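PDB 5GP9: transcriptional regulator (TetR/AcrR family), which probably represses fatty acid degradation genes by binding operator DNA through a helix-turn-helix, with long-chain fatty acyl ligands acting as effectors. Local coordinates for residues E60-G63 against R64-K68; V79-K82 against L83-V87; V87-H90 against F91-A95; L100-T104 against Q105-R109; F157-L160 against D161-T165. All coordinates share one frame; numbering follows the deposited sequence.

All five contacts are local, within single helices of the ligand-binding domain, or at a helix end in interaction 4. Interactions 1, 3 and 4 touch the palmitic acid directly, and Phe157 and Asp161 of interaction 5 touch it too. Interaction 2 lies at the start of helix 79-95, away from the ligand; it shares Val87 with interaction 3, their centres about 12 Å apart. Interactions 1 and 3 meet where Phe65 CZ packs 3.7 Å from His90 CA. Leu94 CD2 of interaction 3 lies 3.7 Å from Ala101 CA of interaction 4. A salt bridge of 2.7 Å from Arg109 NH2 to Asp161 OD2 joins interactions 4 and 5. Interactions 2 and 4 are farthest apart, their centres about 24 Å from each other.

Interaction 1: residues E60-G63 against R64-K68; sequences EKMG and RFVDK. With PLM (palmitic acid), chain E.
The Phe65 ring carries palmitic acid on one face and Met62 at its edge. Ligand atom CE sits over the ring centre, 4.0 Å above the plane. Met62 CE comes in near the ring plane and lies 3.7 Å from Phe65 CD2. The guanidinium of Arg64 is also met at its edge. Glu60 OE2 lies in its plane, 3.0 Å from Arg64 NE, and forms a salt bridge. The N-H points at the oxygen only moderately well, at 130°, and the carboxylate is turned 44° from the guanidinium plane.

These pairs sit on successive turns of helix 50-74, which lines the fatty acid pocket of this TetR-family regulator. Met62 and Phe65 run side by side in a Met-aromatic contact. The sulfur is oblique to the ring, with Met62 SD 5.2 Å from the Phe65 centroid. The Met62 chain bends at chi2 (-66°) and again at chi3, which carries the methyl forward toward the next turn. There it also meets Val66, with Met62 CE 3.9 Å from Val66 CG1. The sulfur itself faces the ligand tail, Met62 SD to palmitic acid CF 3.8 Å. Tyr126 of helix 113-139 packs edge-to-face with Phe65 and also touches Met62 and Val66. The Glu60-Arg64 pair lies apart from the ligand, and Glu60 OE1 has a weak hydrogen bond to Tyr8 OH. Among the backbone bonds, Val66 N to Met62 O is 2.9 Å long.

Interaction 2: residues V79-K82 against L83-V87; sequences VEEK and LKILV
Glu80 and Lys84 run alongside each other in the same direction, one turn apart in helix 79-95. This is an i to i+4 pairing in the first turns of that helix, part of the all-helical ligand-binding domain of a TetR-family regulator. The closest approach of the two side chains is between Glu80 OE2 and Lys84 CE, at 4.1 Å. The charged atoms stay farther apart, with Glu80 OE2 5.3 Å from Lys84 NZ. Any attraction between the charges is probably weak and long-range. The end of Lys84 curls through two turns, chi3 -71° and chi4 -66°, and presents a methylene to the carboxylate.

On the neighbouring side, Ile85 lies against the backbone of the preceding turn. Ile85 CG1 is 3.4 Å from Glu81 O. Backbone bonds hold both pairs in step, Lys84 N to Glu80 O at 3.1 Å and Ile85 N to Glu81 O at 2.8 Å.

The next shell fixes the faces of the helix. Lys82 runs out as an extended chain, and its NZ makes a salt bridge to Glu136 of helix 113-139 and a hydrogen bond to a glycerol, probably from the crystallisation liquor. Ile85 packs on Gln72 and Met73 of helix 50-74, while Leu83 touches His184 and Leu188, and also Leu191 of the second subunit. In the first turn of the helix, Leu83 N donates to Val79 O over 3.0 Å.

Interaction 3: residues V87-H90 against F91-A95; sequences VNMH and FKQLA. With PLM (palmitic acid), chain E.
Met89 runs alongside Lys92 and crosses Gln93 at a slant. Its sulfur touches the aliphatic part of the lysine, Met89 SD to Lys92 CD 3.7 Å. Its methyl lies near the amide end of Gln93, though the placement of this glutamine is less sure. With chi2 at -72° and chi3 at -51°, the methionine turns forward over the next turn of the helix, and sulfur and methyl take different partners.

Val87 and Phe91 meet one turn apart. Val87 CG1 stands over one face of the Phe91 ring, displaced toward its rim, and is 4.2 Å from Phe91 CE2. Their backbones are joined as well, Phe91 N to Val87 O at 3.1 Å.

His90 turns its ring to the bound palmitic acid. Ligand atom CC, an apolar carbon of the alkyl chain, lies over one ring face, 3.6 Å from His90 NE2. The other ring nitrogen, ND1, is hydrogen-bonded to Tyr126 OH, which helps fix the ring's rotation. Leu94, one turn on, brings its CD1 to 4.0 Å from His90 CD2. The same methyl is 4.0 Å from palmitic acid CD, so the two residues line the pocket together.

This end of helix 79-95 is enclosed by several others of the ligand-binding domain. Met89 and Gln93 pack on helix 50-74. Phe91 meets Val163 and Val164 of helix 149-169 and Val183 of helix 180-189, while Leu94 reaches Thr104 and Gln105 of helix 98-107.

Interaction 4: residues L100-T104 against Q105-R109; sequences LAIVT and QLELR. With PLM (palmitic acid), chain E.
Arg109 folds back from beyond the end of helix 98-107 and grips Thr104 O with two nitrogens of its side chain. The grip is side-on. Arg109 NE is 2.9 Å from Thr104 O, and Arg109 NH1 is 3.0 Å from the same oxygen. The carbonyl oxygen lies in the guanidinium plane. From the oxygen's side the donors differ, for NE lies in the carbonyl plane and NH1 stands 39° out of it. Arg109 CG sits beside the backbone N (chi1 -57°), and a bend at chi2 (-53°) brings the guanidinium back to this oxygen.

Palmitic acid covers one face of the guanidinium. Ligand atom C6 stands over it toward the rim, and Arg109 NH2 is 3.2 Å from palmitic acid C3.

The helix widens into a pi-type turn here. Ile102 O accepts from both Leu106 N and Glu107 N, and Leu108 N bonds to Val103 O over 2.8 Å.

Thr104 and Gln105 lie side by side. The threonine hydroxyl, Thr104 OG1, donates to Gln105 OE1 over 2.7 Å, on a lone pair in the amide plane. Gln105 NE2 then donates to Asp161 OD1 and Thr165 OG1 of helix 149-169. Leu106 touches Arg116 of the second subunit.

Arg109 NH2 has its own salt bridge to Asp161. The guanidinium thus joins a helix-end carbonyl, an aspartate and the ligand chain. With two N-H groups on the Thr104 carbonyl and NH2 on Asp161, it is probably held flat against the alkyl chain, consistent with a ligand-sensing role.

Interaction 5: residues F157-L160 against D161-T165; sequences FGTL and DEVVT
Asp161 N donates to Phe157 O over 2.9 Å, the shortest of the backbone bonds that join these two turns of helix 149-169. The side chains of the same two residues run together from the helix. Asp161 CB stands over one face of the Phe157 ring, offset toward the rim, 4.2 Å from the ring centroid. This is a CH-pi contact. The carboxylate continues past the rim, with Asp161 CG 3.8 Å from Phe157 CZ. Ring and carboxylate planes are only 19° apart, so the two flat groups are almost parallel. Both side chains leave the backbone alike, each CG anti to its own N (chi1 179° for Phe157, -159° for Asp161).

On another side of the helix, Thr159 and Val163, one turn apart, touch loosely, Thr159 CG2 to Val163 CG2 4.4 Å. Val163 CG2 also rests 3.2 Å from Thr159 O.

The helix belongs to the ligand-binding domain and faces two ways. Phe157 and Asp161 touch the palmitic acid, and Leu160 packs on Phe91 and Tyr126. On another side Thr159 meets Met155 of the second subunit, and Glu162 and Val163 meet Gln154 of that subunit.

The buried carboxylate of Asp161 has a positively charged partner in Arg109 and an amide donor in Gln105. A bound magnesium ion also lies about 4 Å from the nearest atom of its side chain. Together these neighbours would tend to keep the carboxylate ionised, although it sits beside an aromatic ring and the alkyl chain of the ligand.

Interaction 1: residues E60-G63 against R64-K68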
# COMPACT_ATOMS: atom_id res chain seq x y z
N GLU A 60 -13.27 0.66 15.34
CA GLU A 60 -14.23 1.64 15.86
C GLU A 60 -14.11 2.89 15.01
O GLU A 60 -15.10 3.40 14.48
CB GLU A 60 -13.96 1.86 17.34
CG GLU A 60 -14.90 2.84 18.03
CD GLU A 60 -14.38 4.26 17.86
OE1 GLU A 60 -13.14 4.47 18.10
OE2 GLU A 60 -15.20 5.12 17.49
N LYS A 61 -12.89 3.31 14.84
CA LYS A 61 -12.56 4.47 13.99
C LYS A 61 -12.94 4.38 12.53
O LYS A 61 -13.39 5.36 11.96
CB LYS A 61 -11.10 4.75 14.08
CG LYS A 61 -10.73 5.27 15.44
CD LYS A 61 -9.28 5.63 15.46
CE LYS A 61 -8.78 6.22 16.76
NZ LYS A 61 -9.33 7.43 17.31
N MET A 62 -12.69 3.23 11.91
CA MET A 62 -13.17 3.03 10.55
C MET A 62 -14.67 3.12 10.42
O MET A 62 -15.18 3.68 9.47
CB MET A 62 -12.64 1.67 10.03
CG MET A 62 -11.18 1.75 9.71
SD MET A 62 -10.76 2.88 8.30
CE MET A 62 -12.13 2.60 7.26
N GLY A 63 -15.40 2.56 11.39
CA GLY A 63 -16.81 2.57 11.35
C GLY A 63 -17.33 3.97 11.34
O GLY A 63 -18.22 4.26 10.56
N ARG A 64 -16.73 4.83 12.15
CA ARG A 64 -17.16 6.26 12.20
C ARG A 64 -16.75 7.07 10.99
O ARG A 64 -17.49 7.95 10.57
CB ARG A 64 -16.61 6.96 13.43
CG ARG A 64 -17.12 6.36 14.72
CD ARG A 64 -16.93 7.22 15.97
NE ARG A 64 -17.72 6.59 17.05
CZ ARG A 64 -19.02 6.82 17.32
NH1 ARG A 64 -19.73 7.76 16.68
NH2 ARG A 64 -19.60 6.12 18.30
N PHE A 65 -15.54 6.83 10.51
CA PHE A 65 -15.01 7.41 9.25
C PHE A 65 -15.93 7.13 8.09
O PHE A 65 -16.31 8.06 7.41
CB PHE A 65 -13.63 6.87 9.03
CG PHE A 65 -13.01 7.22 7.69
CD1 PHE A 65 -12.82 8.54 7.30
CD2 PHE A 65 -12.67 6.21 6.82
CE1 PHE A 65 -12.26 8.81 6.07
CE2 PHE A 65 -12.03 6.47 5.64
CZ PHE A 65 -11.82 7.77 5.25
N VAL A 66 -16.31 5.86 7.89
CA VAL A 66 -17.17 5.49 6.79
C VAL A 66 -18.56 6.15 6.96
O VAL A 66 -19.13 6.69 5.98
CB VAL A 66 -17.24 3.94 6.55
CG1 VAL A 66 -15.84 3.36 6.32
CG2 VAL A 66 -17.92 3.21 7.69
N ASP A 67 -19.09 6.16 8.19
CA ASP A 67 -20.42 6.76 8.49
C ASP A 67 -20.45 8.24 8.18
O ASP A 67 -21.42 8.73 7.59
CB ASP A 67 -20.82 6.57 9.96
CG ASP A 67 -21.33 5.17 10.26
OD1 ASP A 67 -21.60 4.40 9.31
OD2 ASP A 67 -21.48 4.83 11.45
N LYS A 68 -19.39 8.94 8.56
CA LYS A 68 -19.24 10.37 8.20
C LYS A 68 -19.15 10.62 6.71
O LYS A 68 -19.67 11.64 6.24
CB LYS A 68 -18.02 10.98 8.83
CG LYS A 68 -18.22 11.25 10.29
CD LYS A 68 -16.98 11.86 10.92
CE LYS A 68 -17.26 12.17 12.38
NZ LYS A 68 -16.02 12.32 13.16
C1 PLM E . -3.48 -2.91 1.39
O1 PLM E . -3.62 -1.81 0.80
O2 PLM E . -2.88 -3.82 0.82
C2 PLM E . -4.05 -3.16 2.79
C3 PLM E . -3.40 -2.23 3.84
C4 PLM E . -3.69 -2.55 5.33
C5 PLM E . -4.57 -1.60 6.20
C6 PLM E . -4.82 -0.20 5.65
C7 PLM E . -5.34 0.83 6.64
C8 PLM E . -5.36 2.16 5.96
C9 PLM E . -6.72 2.72 5.67
CA PLM E . -6.77 4.10 6.16
CB PLM E . -8.07 4.68 5.64
CC PLM E . -8.20 6.09 6.18
CD PLM E . -8.03 6.04 7.70
CE PLM E . -9.05 6.75 8.55
CF PLM E . -9.12 5.98 9.86
CG PLM E . -9.98 6.75 10.80

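Interaction 2: residues V79-K82 against L83-V87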
# COMPACT_ATOMS: atom_id res chain seq x y z
N VAL A 79 -22.01 13.10 -8.41
CA VAL A 79 -21.09 12.06 -7.91
C VAL A 79 -19.57 12.41 -8.10
O VAL A 79 -18.65 11.68 -7.58
CB VAL A 79 -21.40 10.68 -8.54
CG1 VAL A 79 -22.88 10.34 -8.46
CG2 VAL A 79 -20.92 10.62 -9.97
N GLU A 80 -19.33 13.44 -8.94
CA GLU A 80 -18.06 14.22 -9.00
C GLU A 80 -17.83 14.80 -7.62
O GLU A 80 -16.74 14.69 -7.03
CB GLU A 80 -18.20 15.38 -10.03
CG GLU A 80 -17.13 16.49 -10.06
CD GLU A 80 -17.52 17.70 -9.20
OE1 GLU A 80 -18.58 18.34 -9.50
OE2 GLU A 80 -16.78 18.02 -8.22
N GLU A 81 -18.88 15.40 -7.09
CA GLU A 81 -18.81 16.00 -5.78
C GLU A 81 -18.55 14.91 -4.75
O GLU A 81 -17.75 15.12 -3.86
CB GLU A 81 -20.11 16.74 -5.45
CG GLU A 81 -20.01 17.91 -4.49
CD GLU A 81 -21.41 18.49 -4.21
OE1 GLU A 81 -21.86 18.44 -3.04
OE2 GLU A 81 -22.08 18.91 -5.18
N LYS A 82 -19.25 13.79 -4.88
CA LYS A 82 -19.17 12.70 -3.90
C LYS A 82 -17.74 12.09 -3.82
O LYS A 82 -17.27 11.74 -2.72
CB LYS A 82 -20.20 11.66 -4.20
CG LYS A 82 -21.60 12.17 -3.93
CD LYS A 82 -22.54 10.99 -3.96
CE LYS A 82 -23.99 11.45 -3.79
NZ LYS A 82 -24.88 10.27 -3.83
N LEU A 83 -17.11 11.91 -4.98
CA LEU A 83 -15.72 11.43 -5.00
C LEU A 83 -14.84 12.51 -4.32
O LEU A 83 -13.92 12.17 -3.54
CB LEU A 83 -15.21 11.10 -6.43
CG LEU A 83 -13.75 10.54 -6.54
CD1 LEU A 83 -13.64 9.26 -5.74
CD2 LEU A 83 -13.41 10.24 -7.99
N LYS A 84 -15.11 13.81 -4.55
CA LYS A 84 -14.31 14.81 -3.97
C LYS A 84 -14.48 14.81 -2.47
O LYS A 84 -13.49 14.94 -1.81
CB LYS A 84 -14.58 16.21 -4.57
CG LYS A 84 -13.62 17.27 -4.03
CD LYS A 84 -13.84 18.67 -4.62
CE LYS A 84 -13.40 18.79 -6.08
NZ LYS A 84 -11.94 18.65 -6.28
N ILE A 85 -15.72 14.57 -1.96
CA ILE A 85 -16.03 14.41 -0.56
C ILE A 85 -15.27 13.25 0.10
O ILE A 85 -14.70 13.40 1.19
CB ILE A 85 -17.55 14.20 -0.33
CG1 ILE A 85 -18.24 15.57 -0.49
CG2 ILE A 85 -17.87 13.62 1.05
CD1 ILE A 85 -19.77 15.52 -0.49
N LEU A 86 -15.16 12.17 -0.65
CA LEU A 86 -14.45 10.98 -0.16
C LEU A 86 -12.95 11.27 -0.07
O LEU A 86 -12.35 11.00 0.98
CB LEU A 86 -14.74 9.75 -1.03
CG LEU A 86 -14.12 8.43 -0.55
CD1 LEU A 86 -15.08 7.23 -0.73
CD2 LEU A 86 -12.85 8.26 -1.34
N VAL A 87 -12.34 11.84 -1.11
CA VAL A 87 -10.91 12.18 -1.07
C VAL A 87 -10.59 13.17 0.07
O VAL A 87 -9.66 13.02 0.83
CB VAL A 87 -10.46 12.71 -2.43
CG1 VAL A 87 -9.04 13.17 -2.43
CG2 VAL A 87 -10.66 11.57 -3.49

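Interaction 3: residues V87-H90 against F91-A95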
# COMPACT_ATOMS: atom_id res chain seq x y z
N VAL A 87 -12.34 11.84 -1.11
CA VAL A 87 -10.91 12.18 -1.07
C VAL A 87 -10.59 13.17 0.07
O VAL A 87 -9.66 13.02 0.83
CB VAL A 87 -10.46 12.71 -2.43
CG1 VAL A 87 -9.04 13.17 -2.43
CG2 VAL A 87 -10.66 11.57 -3.49
N ASN A 88 -11.42 14.21 0.14
CA ASN A 88 -11.27 15.22 1.14
C ASN A 88 -11.40 14.69 2.55
O ASN A 88 -10.53 14.97 3.35
CB ASN A 88 -12.23 16.36 0.82
CG ASN A 88 -12.09 17.49 1.80
OD1 ASN A 88 -11.01 18.13 1.87
ND2 ASN A 88 -13.11 17.68 2.64
N MET A 89 -12.37 13.83 2.85
CA MET A 89 -12.52 13.22 4.17
C MET A 89 -11.44 12.21 4.52
O MET A 89 -11.00 12.15 5.66
CB MET A 89 -13.89 12.57 4.30
CG MET A 89 -15.04 13.56 4.39
SD MET A 89 -15.05 14.41 6.01
CE MET A 89 -14.98 13.04 7.13
N HIS A 90 -10.94 11.42 3.56
CA HIS A 90 -9.81 10.56 3.82
C HIS A 90 -8.59 11.34 4.28
O HIS A 90 -7.95 11.00 5.27
CB HIS A 90 -9.56 9.69 2.54
CG HIS A 90 -8.53 8.59 2.69
ND1 HIS A 90 -8.72 7.32 2.18
CD2 HIS A 90 -7.32 8.56 3.29
CE1 HIS A 90 -7.64 6.60 2.41
NE2 HIS A 90 -6.78 7.31 3.10
N PHE A 91 -8.27 12.41 3.54
CA PHE A 91 -7.06 13.16 3.76
C PHE A 91 -7.28 13.98 5.06
O PHE A 91 -6.32 14.10 5.87
CB PHE A 91 -6.75 14.08 2.54
CG PHE A 91 -6.08 13.35 1.36
CD1 PHE A 91 -5.93 11.96 1.34
CD2 PHE A 91 -5.71 14.05 0.28
CE1 PHE A 91 -5.35 11.32 0.26
CE2 PHE A 91 -5.16 13.45 -0.82
CZ PHE A 91 -4.99 12.06 -0.85
N LYS A 92 -8.49 14.52 5.20
CA LYS A 92 -8.81 15.37 6.38
C LYS A 92 -8.63 14.61 7.69
O LYS A 92 -8.03 15.11 8.65
CB LYS A 92 -10.24 15.89 6.24
CG LYS A 92 -10.83 16.74 7.34
CD LYS A 92 -12.30 16.35 7.58
CE LYS A 92 -12.82 16.74 8.96
NZ LYS A 92 -11.89 16.41 10.09
N GLN A 93 -9.18 13.42 7.74
CA GLN A 93 -9.13 12.63 8.97
C GLN A 93 -7.69 12.32 9.40
O GLN A 93 -7.39 12.32 10.57
CB GLN A 93 -9.98 11.37 8.88
CG GLN A 93 -11.41 11.62 8.42
CD GLN A 93 -12.44 11.79 9.48
OE1 GLN A 93 -12.99 10.81 9.98
NE2 GLN A 93 -12.79 13.04 9.77
N LEU A 94 -6.80 12.02 8.47
CA LEU A 94 -5.48 11.75 8.84
C LEU A 94 -4.62 13.05 9.09
O LEU A 94 -3.67 13.08 9.93
CB LEU A 94 -4.88 10.84 7.79
CG LEU A 94 -5.48 9.43 7.91
CD1 LEU A 94 -5.12 8.60 6.69
CD2 LEU A 94 -5.05 8.74 9.24
N ALA A 95 -4.91 14.07 8.30
CA ALA A 95 -4.21 15.37 8.53
C ALA A 95 -4.59 15.88 9.94
O ALA A 95 -3.81 16.59 10.53
CB ALA A 95 -4.63 16.39 7.52
C1 PLM E . -3.48 -2.91 1.39
O1 PLM E . -3.62 -1.81 0.80
O2 PLM E . -2.88 -3.82 0.82
C2 PLM E . -4.05 -3.16 2.79
C3 PLM E . -3.40 -2.23 3.84
C4 PLM E . -3.69 -2.55 5.33
C5 PLM E . -4.57 -1.60 6.20
C6 PLM E . -4.82 -0.20 5.65
C7 PLM E . -5.34 0.83 6.64
C8 PLM E . -5.36 2.16 5.96
C9 PLM E . -6.72 2.72 5.67
CA PLM E . -6.77 4.10 6.16
CB PLM E . -8.07 4.68 5.64
CC PLM E . -8.20 6.09 6.18
CD PLM E . -8.03 6.04 7.70
CE PLM E . -9.05 6.75 8.55
CF PLM E . -9.12 5.98 9.86
CG PLM E . -9.98 6.75 10.80

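Interaction 4: residues L100-T104 against Q105-R109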
# COMPACT_ATOMS: atom_id res chain seq x y z
N LEU A 100 -2.30 9.00 14.53
CA LEU A 100 -3.19 7.94 13.94
C LEU A 100 -2.71 7.57 12.55
O LEU A 100 -2.64 6.40 12.24
CB LEU A 100 -4.60 8.41 13.84
CG LEU A 100 -5.61 7.48 13.18
CD1 LEU A 100 -5.65 6.18 13.96
CD2 LEU A 100 -6.94 8.21 13.19
N ALA A 101 -2.24 8.57 11.77
CA ALA A 101 -1.65 8.29 10.48
C ALA A 101 -0.40 7.43 10.53
O ALA A 101 -0.22 6.54 9.66
CB ALA A 101 -1.34 9.58 9.77
N ILE A 102 0.51 7.65 11.51
CA ILE A 102 1.65 6.75 11.69
C ILE A 102 1.19 5.31 11.96
O ILE A 102 1.68 4.33 11.40
CB ILE A 102 2.60 7.26 12.80
CG1 ILE A 102 3.18 8.65 12.36
CG2 ILE A 102 3.60 6.19 13.17
CD1 ILE A 102 3.98 9.38 13.44
N VAL A 103 0.19 5.20 12.80
CA VAL A 103 -0.42 3.86 13.05
C VAL A 103 -0.99 3.20 11.79
O VAL A 103 -0.64 2.05 11.46
CB VAL A 103 -1.45 3.96 14.18
CG1 VAL A 103 -2.10 2.65 14.36
CG2 VAL A 103 -0.78 4.40 15.44
N THR A 104 -1.85 3.88 11.09
CA THR A 104 -2.54 3.33 9.89
C THR A 104 -1.60 3.08 8.72
O THR A 104 -1.74 2.09 8.00
CB THR A 104 -3.71 4.19 9.41
OG1 THR A 104 -3.26 5.48 8.95
CG2 THR A 104 -4.74 4.35 10.49
N GLN A 105 -0.63 3.97 8.52
CA GLN A 105 0.28 3.82 7.36
C GLN A 105 1.49 2.97 7.61
O GLN A 105 2.00 2.32 6.66
CB GLN A 105 0.67 5.17 6.79
CG GLN A 105 -0.47 6.12 6.54
CD GLN A 105 -1.65 5.51 5.79
OE1 GLN A 105 -2.75 5.39 6.32
NE2 GLN A 105 -1.44 5.13 4.54
N LEU A 106 1.98 2.94 8.86
CA LEU A 106 3.24 2.27 9.10
C LEU A 106 3.00 1.10 10.05
O LEU A 106 3.35 -0.05 9.74
CB LEU A 106 4.31 3.19 9.62
CG LEU A 106 4.59 4.43 8.77
CD1 LEU A 106 5.67 5.21 9.45
CD2 LEU A 106 5.00 4.00 7.40
N GLU A 107 2.31 1.35 11.14
CA GLU A 107 2.34 0.33 12.20
C GLU A 107 1.36 -0.78 12.04
O GLU A 107 1.64 -1.91 12.46
CB GLU A 107 2.26 0.95 13.56
CG GLU A 107 3.39 1.92 13.90
CD GLU A 107 4.79 1.29 14.00
OE1 GLU A 107 4.82 0.12 14.28
OE2 GLU A 107 5.78 1.99 13.80
N LEU A 108 0.28 -0.54 11.33
CA LEU A 108 -0.75 -1.52 11.10
C LEU A 108 -0.38 -2.33 9.87
O LEU A 108 -1.18 -3.05 9.30
CB LEU A 108 -2.02 -0.71 10.93
CG LEU A 108 -3.39 -1.22 11.00
CD1 LEU A 108 -3.68 -1.80 12.38
CD2 LEU A 108 -4.42 -0.15 10.70
N ARG A 109 0.83 -2.15 9.36
CA ARG A 109 1.30 -2.91 8.22
C ARG A 109 2.20 -4.03 8.82
O ARG A 109 3.39 -3.85 9.01
CB ARG A 109 2.07 -2.00 7.21
CG ARG A 109 1.27 -0.77 6.67
CD ARG A 109 -0.11 -1.03 6.05
NE ARG A 109 -0.93 0.18 5.98
CZ ARG A 109 -1.44 0.76 4.88
NH1 ARG A 109 -2.11 1.85 5.04
NH2 ARG A 109 -1.36 0.24 3.64
C1 PLM E . -3.48 -2.91 1.39
O1 PLM E . -3.62 -1.81 0.80
O2 PLM E . -2.88 -3.82 0.82
C2 PLM E . -4.05 -3.16 2.79
C3 PLM E . -3.40 -2.23 3.84
C4 PLM E . -3.69 -2.55 5.33
C5 PLM E . -4.57 -1.60 6.20
C6 PLM E . -4.82 -0.20 5.65
C7 PLM E . -5.34 0.83 6.64
C8 PLM E . -5.36 2.16 5.96
C9 PLM E . -6.72 2.72 5.67
CA PLM E . -6.77 4.10 6.16
CB PLM E . -8.07 4.68 5.64
CC PLM E . -8.20 6.09 6.18
CD PLM E . -8.03 6.04 7.70
CE PLM E . -9.05 6.75 8.55
CF PLM E . -9.12 5.98 9.86
CG PLM E . -9.98 6.75 10.80

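Interaction 5: residues F157-L160 against D161-T165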
# COMPACT_ATOMS: atom_id res chain seq x y z
N PHE A 157 -8.38 3.45 -3.83
CA PHE A 157 -7.83 3.17 -2.55
C PHE A 157 -6.37 3.12 -2.63
O PHE A 157 -5.67 3.69 -1.74
CB PHE A 157 -8.36 1.88 -1.94
CG PHE A 157 -7.76 1.63 -0.61
CD1 PHE A 157 -8.16 2.40 0.51
CD2 PHE A 157 -6.66 0.77 -0.48
CE1 PHE A 157 -7.46 2.26 1.72
CE2 PHE A 157 -6.01 0.61 0.70
CZ PHE A 157 -6.39 1.36 1.80
N GLY A 158 -5.81 2.40 -3.66
CA GLY A 158 -4.39 2.24 -3.67
C GLY A 158 -3.69 3.59 -3.84
O GLY A 158 -2.63 3.84 -3.29
N THR A 159 -4.31 4.43 -4.63
CA THR A 159 -3.79 5.79 -4.85
C THR A 159 -3.83 6.64 -3.59
O THR A 159 -2.79 7.27 -3.21
CB THR A 159 -4.49 6.50 -6.06
OG1 THR A 159 -4.17 5.80 -7.24
CG2 THR A 159 -3.89 7.87 -6.23
N LEU A 160 -4.97 6.74 -2.99
CA LEU A 160 -5.11 7.57 -1.75
C LEU A 160 -4.18 7.10 -0.64
O LEU A 160 -3.46 7.84 -0.02
CB LEU A 160 -6.52 7.55 -1.29
CG LEU A 160 -7.61 8.13 -2.16
CD1 LEU A 160 -9.00 8.06 -1.54
CD2 LEU A 160 -7.30 9.55 -2.57
N ASP A 161 -4.06 5.78 -0.51
CA ASP A 161 -3.22 5.22 0.50
C ASP A 161 -1.78 5.50 0.27
O ASP A 161 -1.00 5.76 1.22
CB ASP A 161 -3.47 3.68 0.58
CG ASP A 161 -3.04 3.08 1.91
OD1 ASP A 161 -3.28 3.57 3.03
OD2 ASP A 161 -2.28 2.08 1.82
N GLU A 162 -1.32 5.41 -0.97
CA GLU A 162 0.02 5.69 -1.34
C GLU A 162 0.39 7.16 -1.13
O GLU A 162 1.46 7.45 -0.62
CB GLU A 162 0.31 5.25 -2.75
CG GLU A 162 1.72 5.43 -3.26
CD GLU A 162 2.73 4.44 -2.66
OE1 GLU A 162 2.30 3.45 -2.07
OE2 GLU A 162 3.91 4.69 -2.78
N VAL A 163 -0.52 8.06 -1.49
CA VAL A 163 -0.29 9.51 -1.27
C VAL A 163 -0.12 9.75 0.25
O VAL A 163 0.85 10.34 0.69
CB VAL A 163 -1.42 10.33 -1.87
CG1 VAL A 163 -1.32 11.82 -1.39
CG2 VAL A 163 -1.42 10.17 -3.36
N VAL A 164 -1.01 9.21 1.09
CA VAL A 164 -0.95 9.40 2.56
C VAL A 164 0.36 8.80 3.12
O VAL A 164 1.03 9.44 3.96
CB VAL A 164 -2.18 8.79 3.33
CG1 VAL A 164 -1.99 8.99 4.84
CG2 VAL A 164 -3.48 9.42 2.81
N THR A 165 0.74 7.60 2.66
CA THR A 165 1.98 7.01 3.12
C THR A 165 3.18 7.85 2.84
O THR A 165 4.10 7.98 3.67
CB THR A 165 2.16 5.58 2.64
OG1 THR A 165 1.16 4.81 3.28
CG2 THR A 165 3.48 5.04 2.97